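ABC transporter ATP-binding protein (Sulfolobus tokodaii, PDB 2PJZ) probably binds and hydrolyses ATP as the nucleotide-binding subunit of an ABC transporter, putatively one for cobalt. Local coordinates at residues A49-L54 against T78-A83; V7-S12 against T44-A49; G151-F156 against I179-E184. One frame throughout, in Å; residues are numbered along the deposited sequence. Where two conformers were deposited one is given.

Interaction 1. Residues A49-L54 against T78-A83; sequences AISGLL and TNLPEA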
loop_
_atom_site.group_PDB
_atom_site.type_symbol
_atom_site.label_atom_id
_atom_site.label_comp_id
_atom_site.label_asym_id
_atom_site.label_seq_id
_atom_site.Cartn_x
_atom_site.Cartn_y
_atom_site.Cartn_z
ATOM N N ALA A 49 2.475 2.634 10.980
ATOM C CA ALA A 49 3.681 2.393 11.778
ATOM C C ALA A 49 4.961 2.769 11.005
ATOM O O ALA A 49 5.843 3.465 11.533
ATOM C CB ALA A 49 3.739 0.960 12.242
ATOM N N ILE A 50 5.069 2.307 9.765
ATOM C CA ILE A 50 6.247 2.637 8.925
ATOM C C ILE A 50 6.380 4.159 8.745
ATOM O O ILE A 50 7.495 4.702 8.734
ATOM C CB ILE A 50 6.139 1.919 7.522
ATOM C CG1 ILE A 50 6.188 0.385 7.686
ATOM C CG2 ILE A 50 7.220 2.437 6.566
ATOM C CD1 ILE A 50 5.758 -0.383 6.374
ATOM N N SER A 51 5.243 4.855 8.654
ATOM C CA SER A 51 5.217 6.321 8.443
ATOM C C SER A 51 5.359 7.156 9.703
ATOM O O SER A 51 5.304 8.407 9.646
ATOM C CB SER A 51 3.958 6.745 7.688
ATOM O OG SER A 51 3.785 5.944 6.545
ATOM N N GLY A 52 5.569 6.495 10.845
ATOM C CA GLY A 52 5.877 7.230 12.076
ATOM C C GLY A 52 4.601 7.705 12.784
ATOM O O GLY A 52 4.633 8.629 13.588
ATOM N N LEU A 53 3.475 7.069 12.488
ATOM C CA LEU A 53 2.157 7.574 12.927
ATOM C C LEU A 53 1.493 6.709 14.009
ATOM O O LEU A 53 0.395 7.040 14.496
ATOM C CB LEU A 53 1.206 7.706 11.717
ATOM C CG LEU A 53 1.640 8.688 10.603
ATOM C CD1 LEU A 53 0.880 8.413 9.296
ATOM C CD2 LEU A 53 1.438 10.108 11.097
ATOM N N LEU A 54 2.141 5.621 14.404
ATOM C CA LEU A 54 1.570 4.734 15.424
ATOM C C LEU A 54 2.689 3.994 16.127
ATOM O O LEU A 54 3.675 3.665 15.481
ATOM C CB LEU A 54 0.698 3.702 14.716
ATOM C CG LEU A 54 -0.759 3.384 15.020
ATOM C CD1 LEU A 54 -1.580 4.577 15.454
ATOM C CD2 LEU A 54 -1.348 2.732 13.771
ATOM N N THR A 78 4.100 9.579 2.103
ATOM C CA THR A 78 2.933 8.698 2.203
ATOM C C THR A 78 1.698 9.498 1.767
ATOM O O THR A 78 1.674 10.736 1.842
ATOM C CB THR A 78 2.743 8.102 3.657
ATOM O OG1 THR A 78 1.610 7.202 3.707
ATOM C CG2 THR A 78 2.516 9.240 4.690
ATOM N N ASN A 79 0.705 8.788 1.265
ATOM C CA ASN A 79 -0.605 9.409 0.981
ATOM C C ASN A 79 -1.584 9.229 2.117
ATOM O O ASN A 79 -2.756 9.578 1.967
ATOM C CB ASN A 79 -1.201 8.815 -0.299
ATOM C CG ASN A 79 -1.667 7.363 -0.123
ATOM O OD1 ASN A 79 -1.371 6.707 0.880
ATOM N ND2 ASN A 79 -2.441 6.876 -1.098
ATOM N N LEU A 80 -1.118 8.709 3.266
ATOM C CA LEU A 80 -2.048 8.450 4.394
ATOM C C LEU A 80 -2.711 9.751 4.857
ATOM O O LEU A 80 -2.046 10.798 4.950
ATOM C CB LEU A 80 -1.346 7.797 5.594
ATOM C CG LEU A 80 -1.031 6.305 5.459
ATOM C CD1 LEU A 80 0.057 5.969 6.521
ATOM C CD2 LEU A 80 -2.264 5.408 5.637
ATOM N N PRO A 81 -4.015 9.686 5.162
ATOM C CA PRO A 81 -4.735 10.925 5.499
ATOM C C PRO A 81 -4.116 11.645 6.705
ATOM O O PRO A 81 -4.137 12.867 6.757
ATOM C CB PRO A 81 -6.159 10.446 5.823
ATOM C CG PRO A 81 -6.298 9.143 5.194
ATOM C CD PRO A 81 -4.890 8.506 5.179
ATOM N N GLU A 82 -3.540 10.884 7.638
ATOM C CA GLU A 82 -2.886 11.434 8.846
ATOM C C GLU A 82 -1.742 12.422 8.521
ATOM O O GLU A 82 -1.400 13.296 9.338
ATOM C CB GLU A 82 -2.327 10.295 9.714
ATOM C CG GLU A 82 -3.358 9.414 10.429
ATOM C CD GLU A 82 -3.861 8.224 9.614
ATOM O OE1 GLU A 82 -3.724 8.163 8.358
ATOM O OE2 GLU A 82 -4.446 7.332 10.253
ATOM N N ALA A 83 -1.156 12.292 7.333
ATOM C CA ALA A 83 -0.057 13.194 6.901
ATOM C C ALA A 83 -0.546 14.571 6.416
ATOM O O ALA A 83 0.265 15.469 6.162
ATOM C CB ALA A 83 0.823 12.505 5.811
#

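Interaction 2. Residues V7-S12 against T44-A49; sequences VGITLS and TTLLRA. With SO4 (sulfate ion), chain F; SO4 (sulfate ion), chain C.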
loop_
_atom_site.group_PDB
_atom_site.type_symbol
_atom_site.label_atom_id
_atom_site.label_comp_id
_atom_site.label_asym_id
_atom_site.label_seq_id
_atom_site.Cartn_x
_atom_site.Cartn_y
_atom_site.Cartn_z
ATOM N N VAL A 7 8.189 -6.879 13.762
ATOM C CA VAL A 7 7.206 -5.843 14.093
ATOM C C VAL A 7 5.911 -6.467 14.633
ATOM O O VAL A 7 5.442 -7.479 14.112
ATOM C CB VAL A 7 6.919 -4.950 12.860
ATOM C CG1 VAL A 7 5.793 -3.921 13.157
ATOM C CG2 VAL A 7 8.209 -4.208 12.501
ATOM N N GLY A 8 5.355 -5.865 15.680
ATOM C CA GLY A 8 4.032 -6.294 16.178
ATOM C C GLY A 8 3.200 -5.025 16.308
ATOM O O GLY A 8 3.734 -3.942 16.627
ATOM N N ILE A 9 1.907 -5.107 16.012
ATOM C CA ILE A 9 1.036 -3.965 16.227
ATOM C C ILE A 9 -0.329 -4.451 16.651
ATOM O O ILE A 9 -0.822 -5.447 16.130
ATOM C CB ILE A 9 0.864 -3.064 14.973
ATOM C CG1 ILE A 9 2.131 -3.027 14.101
ATOM C CG2 ILE A 9 0.425 -1.671 15.421
ATOM C CD1 ILE A 9 1.970 -2.318 12.783
ATOM N N THR A 10 -0.927 -3.761 17.614
ATOM C CA THR A 10 -2.272 -4.140 18.078
ATOM C C THR A 10 -3.312 -3.626 17.118
ATOM O O THR A 10 -3.334 -2.425 16.785
ATOM C CB THR A 10 -2.529 -3.592 19.464
ATOM O OG1 THR A 10 -1.594 -4.202 20.366
ATOM C CG2 THR A 10 -3.981 -3.861 19.933
ATOM N N LEU A 11 -4.174 -4.526 16.660
ATOM C CA LEU A 11 -5.237 -4.112 15.742
ATOM C C LEU A 11 -6.532 -3.829 16.444
ATOM O O LEU A 11 -7.306 -2.991 15.978
ATOM C CB LEU A 11 -5.480 -5.215 14.683
ATOM C CG LEU A 11 -4.278 -5.597 13.813
ATOM C CD1 LEU A 11 -4.706 -6.593 12.697
ATOM C CD2 LEU A 11 -3.662 -4.304 13.195
ATOM N N SER A 12 -6.837 -4.582 17.492
ATOM C CA SER A 12 -8.043 -4.296 18.255
ATOM C C SER A 12 -7.950 -4.718 19.707
ATOM O O SER A 12 -7.188 -5.620 20.051
ATOM C CB SER A 12 -9.281 -4.911 17.587
ATOM O OG SER A 12 -9.066 -6.241 17.258
ATOM N N THR A 44 -3.224 -1.157 6.596
ATOM C CA THR A 44 -3.135 0.269 6.743
ATOM C C THR A 44 -2.391 0.605 8.046
ATOM O O THR A 44 -1.580 1.531 8.077
ATOM C CB THR A 44 -4.526 0.958 6.722
ATOM O OG1 THR A 44 -5.128 0.748 5.451
ATOM C CG2 THR A 44 -4.406 2.479 6.986
ATOM N N THR A 45 -2.669 -0.170 9.094
ATOM C CA THR A 45 -1.973 -0.025 10.369
ATOM C C THR A 45 -0.462 -0.222 10.190
ATOM O O THR A 45 0.331 0.500 10.777
ATOM C CB THR A 45 -2.534 -0.985 11.445
ATOM O OG1 THR A 45 -3.899 -0.621 11.694
ATOM C CG2 THR A 45 -1.778 -0.829 12.731
ATOM N N LEU A 46 -0.075 -1.187 9.376
ATOM C CA LEU A 46 1.354 -1.407 9.084
ATOM C C LEU A 46 1.995 -0.189 8.413
ATOM O O LEU A 46 3.067 0.268 8.818
ATOM C CB LEU A 46 1.503 -2.650 8.208
ATOM C CG LEU A 46 2.641 -3.658 8.341
ATOM C CD1 LEU A 46 2.908 -4.024 9.780
ATOM C CD2 LEU A 46 2.197 -4.927 7.564
ATOM N N LEU A 47 1.308 0.379 7.424
ATOM C CA LEU A 47 1.791 1.590 6.787
ATOM C C LEU A 47 1.867 2.767 7.738
ATOM O O LEU A 47 2.793 3.577 7.650
ATOM C CB LEU A 47 0.869 1.939 5.614
ATOM C CG LEU A 47 1.480 2.307 4.270
ATOM C CD1 LEU A 47 2.756 1.481 3.832
ATOM C CD2 LEU A 47 0.367 2.162 3.219
ATOM N N ARG A 48 0.892 2.885 8.642
ATOM C CA ARG A 48 0.922 3.968 9.616
ATOM C C ARG A 48 2.174 3.842 10.515
ATOM O O ARG A 48 2.852 4.828 10.773
ATOM C CB ARG A 48 -0.392 4.012 10.425
ATOM C CG ARG A 48 -1.577 4.642 9.648
ATOM C CD ARG A 48 -2.925 4.482 10.373
ATOM N NE ARG A 48 -3.023 5.327 11.557
ATOM C CZ ARG A 48 -3.865 5.137 12.572
ATOM N NH1 ARG A 48 -4.707 4.110 12.589
ATOM N NH2 ARG A 48 -3.862 5.990 13.583
ATOM N N ALA A 49 2.475 2.634 10.980
ATOM C CA ALA A 49 3.681 2.393 11.778
ATOM C C ALA A 49 4.961 2.769 11.005
ATOM O O ALA A 49 5.843 3.465 11.533
ATOM C CB ALA A 49 3.739 0.960 12.242
HETATM S S SO4 F . 2.641 -5.446 20.424
HETATM O O1 SO4 F . 1.248 -6.048 20.220
HETATM O O2 SO4 F . 3.077 -4.985 21.816
HETATM O O3 SO4 F . 3.648 -6.441 20.006
HETATM O O4 SO4 F . 2.721 -4.307 19.489
HETATM S S SO4 C . -6.749 -3.118 6.532
HETATM O O1 SO4 C . -6.761 -3.185 8.018
HETATM O O2 SO4 C . -6.088 -1.862 6.137
HETATM O O3 SO4 C . -6.019 -4.219 5.929
HETATM O O4 SO4 C . -8.096 -3.038 6.013
#

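Interaction 3. Residues G151-F156 against I179-E184; sequences GLDEPF and ILVTHE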
loop_
_atom_site.group_PDB
_atom_site.type_symbol
_atom_site.label_atom_id
_atom_site.label_comp_id
_atom_site.label_asym_id
_atom_site.label_seq_id
_atom_site.Cartn_x
_atom_site.Cartn_y
_atom_site.Cartn_z
ATOM N N GLY A 151 5.003 5.112 0.878
ATOM C CA GLY A 151 4.048 4.174 1.464
ATOM C C GLY A 151 2.688 4.604 0.965
ATOM O O GLY A 151 2.191 5.672 1.321
ATOM N N LEU A 152 2.086 3.788 0.116
ATOM C CA LEU A 152 0.819 4.180 -0.468
ATOM C C LEU A 152 -0.316 3.290 0.025
ATOM O O LEU A 152 -0.276 2.079 -0.130
ATOM C CB LEU A 152 0.904 4.194 -1.989
ATOM C CG LEU A 152 1.885 5.184 -2.583
ATOM C CD1 LEU A 152 1.983 4.976 -4.099
ATOM C CD2 LEU A 152 1.460 6.631 -2.251
ATOM N N ASP A 153 -1.304 3.911 0.655
ATOM C CA ASP A 153 -2.495 3.180 1.117
ATOM C C ASP A 153 -3.635 3.268 0.071
ATOM O O ASP A 153 -4.065 4.362 -0.316
ATOM C CB ASP A 153 -2.962 3.755 2.443
ATOM C CG ASP A 153 -4.105 2.954 3.064
ATOM O OD1 ASP A 153 -4.159 1.722 2.883
ATOM O OD2 ASP A 153 -4.948 3.584 3.705
ATOM N N GLU A 154 -4.124 2.116 -0.363
ATOM C CA GLU A 154 -5.353 2.022 -1.197
ATOM C C GLU A 154 -5.514 3.159 -2.195
ATOM O O GLU A 154 -6.530 3.887 -2.141
ATOM C CB GLU A 154 -6.605 1.976 -0.301
ATOM C CG GLU A 154 -6.687 0.733 0.538
ATOM C CD GLU A 154 -7.144 -0.493 -0.251
ATOM O OE1 GLU A 154 -7.226 -0.450 -1.509
ATOM O OE2 GLU A 154 -7.397 -1.506 0.424
ATOM N N PRO A 155 -4.539 3.337 -3.107
ATOM C CA PRO A 155 -4.596 4.543 -3.940
ATOM C C PRO A 155 -5.721 4.507 -5.000
ATOM O O PRO A 155 -5.953 5.503 -5.659
ATOM C CB PRO A 155 -3.222 4.577 -4.618
ATOM C CG PRO A 155 -2.755 3.145 -4.633
ATOM C CD PRO A 155 -3.356 2.491 -3.408
ATOM N N PHE A 156 -6.422 3.382 -5.108
ATOM C CA PHE A 156 -7.381 3.176 -6.206
ATOM C C PHE A 156 -8.813 3.067 -5.711
ATOM O O PHE A 156 -9.751 3.013 -6.517
ATOM C CB PHE A 156 -7.051 1.902 -6.985
ATOM C CG PHE A 156 -5.600 1.763 -7.366
ATOM C CD1 PHE A 156 -5.042 2.567 -8.347
ATOM C CD2 PHE A 156 -4.807 0.784 -6.763
ATOM C CE1 PHE A 156 -3.705 2.426 -8.716
ATOM C CE2 PHE A 156 -3.474 0.630 -7.124
ATOM C CZ PHE A 156 -2.925 1.455 -8.101
ATOM N N ILE A 179 6.027 0.713 -0.709
ATOM C CA ILE A 179 5.044 -0.320 -0.403
ATOM C C ILE A 179 3.714 0.270 -0.783
ATOM O O ILE A 179 3.401 1.403 -0.423
ATOM C CB ILE A 179 5.058 -0.700 1.113
ATOM C CG1 ILE A 179 6.342 -1.471 1.467
ATOM C CG2 ILE A 179 3.807 -1.596 1.475
ATOM C CD1 ILE A 179 6.565 -1.551 2.995
ATOM N N LEU A 180 2.923 -0.503 -1.531
ATOM C CA LEU A 180 1.584 -0.098 -1.904
ATOM C C LEU A 180 0.668 -1.126 -1.267
ATOM O O LEU A 180 0.856 -2.302 -1.492
ATOM C CB LEU A 180 1.420 -0.157 -3.431
ATOM C CG LEU A 180 0.108 0.372 -4.043
ATOM C CD1 LEU A 180 0.309 0.732 -5.533
ATOM C CD2 LEU A 180 -1.051 -0.642 -3.894
ATOM N N VAL A 181 -0.326 -0.697 -0.488
ATOM C CA VAL A 181 -1.236 -1.666 0.098
ATOM C C VAL A 181 -2.639 -1.565 -0.497
ATOM O O VAL A 181 -3.131 -0.472 -0.728
ATOM C CB VAL A 181 -1.305 -1.608 1.669
ATOM C CG1 VAL A 181 0.106 -1.573 2.290
ATOM C CG2 VAL A 181 -2.121 -0.445 2.159
ATOM N N THR A 182 -3.272 -2.723 -0.713
ATOM C CA THR A 182 -4.612 -2.757 -1.316
ATOM C C THR A 182 -5.340 -4.057 -1.072
ATOM O O THR A 182 -4.710 -5.122 -0.917
ATOM C CB THR A 182 -4.560 -2.483 -2.852
ATOM O OG1 THR A 182 -5.903 -2.336 -3.354
ATOM C CG2 THR A 182 -3.836 -3.633 -3.586
ATOM N N HIS A 183 -6.680 -3.976 -1.050
ATOM C CA HIS A 183 -7.515 -5.170 -0.984
ATOM C C HIS A 183 -8.119 -5.474 -2.379
ATOM O O HIS A 183 -8.768 -6.508 -2.573
ATOM C CB HIS A 183 -8.632 -4.988 0.066
ATOM C CG HIS A 183 -9.694 -4.013 -0.337
ATOM N ND1 HIS A 183 -10.851 -4.399 -0.980
ATOM C CD2 HIS A 183 -9.785 -2.668 -0.182
ATOM C CE1 HIS A 183 -11.603 -3.340 -1.216
ATOM N NE2 HIS A 183 -10.982 -2.276 -0.747
ATOM N N GLU A 184 -7.909 -4.551 -3.314
ATOM C CA GLU A 184 -8.522 -4.583 -4.649
ATOM C C GLU A 184 -7.724 -5.363 -5.693
ATOM O O GLU A 184 -6.610 -5.011 -6.031
ATOM C CB GLU A 184 -8.745 -3.156 -5.149
ATOM C CG GLU A 184 -9.414 -2.311 -4.105
ATOM C CD GLU A 184 -9.933 -1.034 -4.664
ATOM O OE1 GLU A 184 -9.106 -0.198 -5.072
ATOM O OE2 GLU A 184 -11.173 -0.864 -4.669
HETATM O O HOH W 1 -6.783 0.532 -3.755
#

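Interaction 1. Residues A49-L54 against T78-A83
Ser51 and Leu53, where helix 43-50 runs out, lean on Thr78, Leu80 and Glu82 of the loop that follows strand 76-78. Ser51 can be followed outward atom by atom. Its CB brushes two methyl groups, Leu80 CD1 at 4.1 Å and CG2 of Thr78. One bond further, Ser51 OG lies 3.7 Å from Leu80 CD1 and close to both CB and OG1 of Thr78. Its polar partners lie outside the two segments, the carbonyl O of Leu47 one turn back and the hydroxyl of Tyr76. With OG anti to the carbonyl carbon and beside the backbone N (chi1 -49°), the hydroxyl can reach that last helical turn while still flanking the loop.

Leu53 uses its two methyls. CD1 touches both Leu80 CD1 at 3.8 Å and Glu82 CB at 3.7 Å, and CD2 rests on the same Glu82 CB; the Leu53 and Leu80 side chains slide past one another in opposite directions. The bend that brings Leu53 round follows Gly52, whose positive phi closes the helix in a Schellman motif. On the loop side, Thr78 OG1 takes the N-H of Leu80 at 3.1 Å, an ST turn that fixes how Leu80 is presented, and binds Gly151 O as well.

The contact is mostly apolar, carbon on carbon at Leu53, with the Ser51 hydroxyl oxygen also lying against the loop but bonded away from it. The Glu82 carboxylate likewise turns to a residue outside the pair, Arg48. The fit therefore rests on van der Waals contact.

Interaction 2. Residues V7-S12 against T44-A49
Ile9 of strand 7-11 supplies most of the apolar contact with helix 44-49, whose axis passes 9.5 Å from that of the strand. In the conformer described, one of two deposited, its branches divide the work. CD1 runs out to meet Leu46 CD1 at 3.6 Å and Ala49 CB at 3.8 Å, one helical turn from Thr45, while CG2 lies against Thr45 CG2 at 3.6 Å. With chi1 at -33°, away from a staggered position, CG2 is only roughly anti to the backbone N, and the two branches spread along the helix. Leu11 CD2 closes over Thr45 CB from the strand's far end, and Val7 CG1 makes a looser touch on Leu46.

Two sulfates, probably from the crystallisation liquor, account for the polar contacts, one beside the strand and one at the helix start. Thr10 OG1 makes a weak hydrogen bond to O1 of the first, which Ser57 also holds. The second is gripped by the Thr44 N-H, which reaches its O2 at 3.0 Å, joined by Lys43, Ser41 and the amides of Gly40 and Gly42.

A sulfate cradled by backbone amides at a helix N-terminus is consistent with a Walker A P-loop, here with its helix packed against the antiparallel sheet of an ABC ATPase.

Interaction 3. Residues G151-F156 against I179-E184
Leu152 and Leu180 sit side by side in neighbouring parallel strands, and the ladder between the strands satisfies the backbone first. Leu152 N donates to Ile179 O at 2.8 Å, nearly straight, and Leu152 O receives Val181 N at 2.8 Å. The third rung, Glu154 N to Val181 O, is more bent at 145°.

Beyond the ladder, Glu154 turns at chi2 (-77°) and lays its carboxylate across Thr182 and His183. Thr182 OG1 donates to Glu154 OE1 at 3.0 Å, approaching 41° out of the carboxylate plane, and itself accepts Glu184 N at 3.0 Å in an ST turn. His183 N reaches Glu154 OE2, although the position of that oxygen is less sure. A water donates to both Glu154 OE1 and Glu184 OE1 and accepts from Phe156 N at 3.2 Å, linking two carboxylates that lie near each other. Arg164 forms a salt bridge with Glu184, and His183 NE2 bonds Glu157. Apolar cover comes from Leu180, whose CD2 packs on Pro155 CD at 3.9 Å. Replacing Glu154 by an alanine would remove the carboxylate, and the Thr182 hydroxyl is likely to lose its protein acceptor and the bridging water one of its partners.

Asp153 and Glu154 follow the Walker B pattern of ABC ATPases, and His183 fits their H-loop histidine. Thr182 OG1 and, less surely, His183 N hold the carboxylate from the end of the adjoining strand and the loop beyond it, consistent with a positioned Walker B glutamate.

How the interactions relate
Helix 43-50 ties the set together: interaction 2 uses the face packed on strand 2-11, and interaction 1 the residues just beyond its C-terminal end. Their centres are about 11 Å apart, and Ala49 belongs to a segment of each, though it makes contact only in interaction 2. Arg48 bridges them, with NE 2.8 Å from Glu82 OE2. Interaction 3 joins both through polar bonds to the strand that carries Asp153. Thr44 OG1 stands 2.9 Å from Asp153 OD1, coupling the sulfate-holding helix start to the probable Walker B strand, and Asn79 OD1 stands 2.8 Å from Asp153 N. The nearest atoms of the Asp153 side chain and the sulfate that probably marks the nucleotide phosphate site are about 5 Å apart.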